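Local coordinates for fatty acid repression mutant protein 2 (PDB 4URP), which reduces 4-nitroquinoline N-oxide with NADH as a type II, FMN-dependent nitroreductase and takes part in the oxidative stress response of budding yeast, at residues Phe97-Pro102 / Pro161-Val166. Residues are numbered along the deposited sequence; the frame is centred on the assembly and turned at random.
Unlike the reference sequence in segment 97-102: L100 (reference Glu).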
loop_
_atom_site.group_PDB
_atom_site.type_symbol
_atom_site.label_atom_id
_atom_site.label_comp_id
_atom_site.label_asym_id
_atom_site.label_seq_id
_atom_site.Cartn_x
_atom_site.Cartn_y
_atom_site.Cartn_z
ATOM N N PHE A 97 8.440 -8.007 -4.733
ATOM C CA PHE A 97 9.526 -8.160 -3.777
ATOM C C PHE A 97 9.805 -6.859 -3.042
ATOM O O PHE A 97 9.199 -5.825 -3.317
ATOM C CB PHE A 97 10.815 -8.572 -4.492
ATOM C CG PHE A 97 10.722 -9.867 -5.238
ATOM C CD1 PHE A 97 10.957 -11.065 -4.593
ATOM C CD2 PHE A 97 10.429 -9.881 -6.587
ATOM C CE1 PHE A 97 10.888 -12.252 -5.275
ATOM C CE2 PHE A 97 10.358 -11.068 -7.277
ATOM C CZ PHE A 97 10.589 -12.258 -6.618
ATOM N N THR A 98 10.739 -6.931 -2.101
ATOM C CA THR A 98 11.322 -5.749 -1.484
ATOM C C THR A 98 12.808 -5.983 -1.283
ATOM O O THR A 98 13.205 -6.856 -0.517
ATOM C CB THR A 98 10.702 -5.430 -0.117
ATOM O OG1 THR A 98 10.246 -6.640 0.499
ATOM C CG2 THR A 98 9.537 -4.466 -0.271
ATOM N N ASP A 99 13.626 -5.200 -1.974
ATOM C CA ASP A 99 15.071 -5.308 -1.836
ATOM C C ASP A 99 15.479 -5.004 -0.403
ATOM O O ASP A 99 15.439 -3.858 0.037
ATOM C CB ASP A 99 15.773 -4.355 -2.805
ATOM C CG ASP A 99 17.198 -4.764 -3.100
ATOM O OD1 ASP A 99 17.802 -5.483 -2.276
ATOM O OD2 ASP A 99 17.718 -4.370 -4.165
ATOM N N LEU A 100 15.869 -6.046 0.322
ATOM C CA LEU A 100 16.290 -5.912 1.711
ATOM C C LEU A 100 17.642 -5.216 1.795
ATOM O O LEU A 100 18.083 -4.828 2.872
ATOM C CB LEU A 100 16.353 -7.290 2.379
ATOM C CG LEU A 100 15.484 -7.481 3.626
ATOM C CD1 LEU A 100 16.085 -6.777 4.833
ATOM C CD2 LEU A 100 14.073 -6.981 3.360
ATOM N N GLY A 101 18.290 -5.066 0.644
ATOM C CA GLY A 101 19.575 -4.398 0.547
ATOM C C GLY A 101 19.600 -2.988 1.109
ATOM O O GLY A 101 20.292 -2.731 2.093
ATOM N N PRO A 102 18.853 -2.063 0.485
ATOM C CA PRO A 102 18.805 -0.678 0.964
ATOM C C PRO A 102 18.300 -0.584 2.402
ATOM O O PRO A 102 18.863 0.157 3.203
ATOM C CB PRO A 102 17.806 -0.018 0.010
ATOM C CG PRO A 102 17.875 -0.824 -1.216
ATOM C CD PRO A 102 18.102 -2.232 -0.771
ATOM N N PRO A 161 18.053 -12.252 -7.219
ATOM C CA PRO A 161 18.792 -11.712 -6.078
ATOM C C PRO A 161 18.222 -12.280 -4.789
ATOM O O PRO A 161 17.036 -12.115 -4.516
ATOM C CB PRO A 161 18.514 -10.212 -6.171
ATOM C CG PRO A 161 18.210 -9.982 -7.602
ATOM C CD PRO A 161 17.457 -11.187 -8.038
ATOM N N ILE A 162 19.064 -12.950 -4.011
ATOM C CA ILE A 162 18.618 -13.637 -2.801
ATOM C C ILE A 162 18.142 -12.651 -1.738
ATOM O O ILE A 162 17.543 -13.039 -0.738
ATOM C CB ILE A 162 19.736 -14.525 -2.207
ATOM C CG1 ILE A 162 20.677 -15.016 -3.309
ATOM C CG2 ILE A 162 19.143 -15.697 -1.438
ATOM C CD1 ILE A 162 21.962 -14.217 -3.425
ATOM N N ALA A 163 18.411 -11.369 -1.965
ATOM C CA ALA A 163 18.008 -10.321 -1.035
ATOM C C ALA A 163 16.564 -9.886 -1.274
ATOM O O ALA A 163 15.990 -9.151 -0.475
ATOM C CB ALA A 163 18.943 -9.131 -1.148
ATOM N N TRP A 164 15.981 -10.345 -2.375
ATOM C CA TRP A 164 14.614 -9.973 -2.726
ATOM C C TRP A 164 13.579 -10.758 -1.930
ATOM O O TRP A 164 13.227 -11.879 -2.285
ATOM C CB TRP A 164 14.372 -10.147 -4.229
ATOM C CG TRP A 164 15.072 -9.129 -5.062
ATOM C CD1 TRP A 164 16.070 -8.295 -4.667
ATOM C CD2 TRP A 164 14.814 -8.827 -6.434
ATOM N NE1 TRP A 164 16.460 -7.495 -5.711
ATOM C CE2 TRP A 164 15.701 -7.801 -6.807
ATOM C CE3 TRP A 164 13.918 -9.327 -7.381
ATOM C CZ2 TRP A 164 15.720 -7.267 -8.088
ATOM C CZ3 TRP A 164 13.938 -8.795 -8.648
ATOM C CH2 TRP A 164 14.834 -7.775 -8.993
ATOM N N THR A 165 13.100 -10.154 -0.849
ATOM C CA THR A 165 12.102 -10.773 0.012
ATOM C C THR A 165 10.746 -10.864 -0.671
ATOM O O THR A 165 10.201 -9.862 -1.114
ATOM C CB THR A 165 11.946 -9.974 1.315
ATOM O OG1 THR A 165 13.148 -10.083 2.087
ATOM C CG2 THR A 165 10.782 -10.503 2.134
ATOM N N VAL A 166 10.208 -12.074 -0.759
ATOM C CA VAL A 166 8.920 -12.293 -1.408
ATOM C C VAL A 166 7.762 -11.757 -0.575
ATOM O O VAL A 166 7.621 -12.092 0.600
ATOM C CB VAL A 166 8.682 -13.788 -1.684
ATOM C CG1 VAL A 166 7.330 -13.992 -2.319
ATOM C CG2 VAL A 166 9.779 -14.342 -2.566
#
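F97 turns one ring face to W164, whose CE3 sits over the rim of that face, 3.6 Å from F97 CD2. The two rings meet obliquely, their planes 48° apart and their centroids 5.3 Å apart. With CG anti to the carbonyl carbon (chi1 -60°), the phenyl group also lies alongside V166, its CE1 3.6 Å from V166 CG2. Cutting F97 back to an alanine is likely to open a gap between the W164 indole and V166 CG2. At the other end of the indole, near NE1, the D99 carboxylate approaches, its plane 62° from the ring; its OD2 forms a salt bridge with R54, the residue that the F97 and W164 side chains also touch. The backbones beneath these side chains are neighbouring antiparallel strands, the end of 92-99 and the start of 164-172, in the central sheet of the nitroreductase fold. T98 N donates to T165 O at 3.1 Å, while the return bond from T165 N to T98 O is weak. Where strand 92-99 gives way to helix 100-109, L100 N donates to A163 O at 3.2 Å. D99 is the N-cap: its OD1 accepts from G101 N, 3.0 Å away. The type I turn P161-W164, closed by W164 N to P161 O, lays P161 CG over the indole face turned away from F97 and D99.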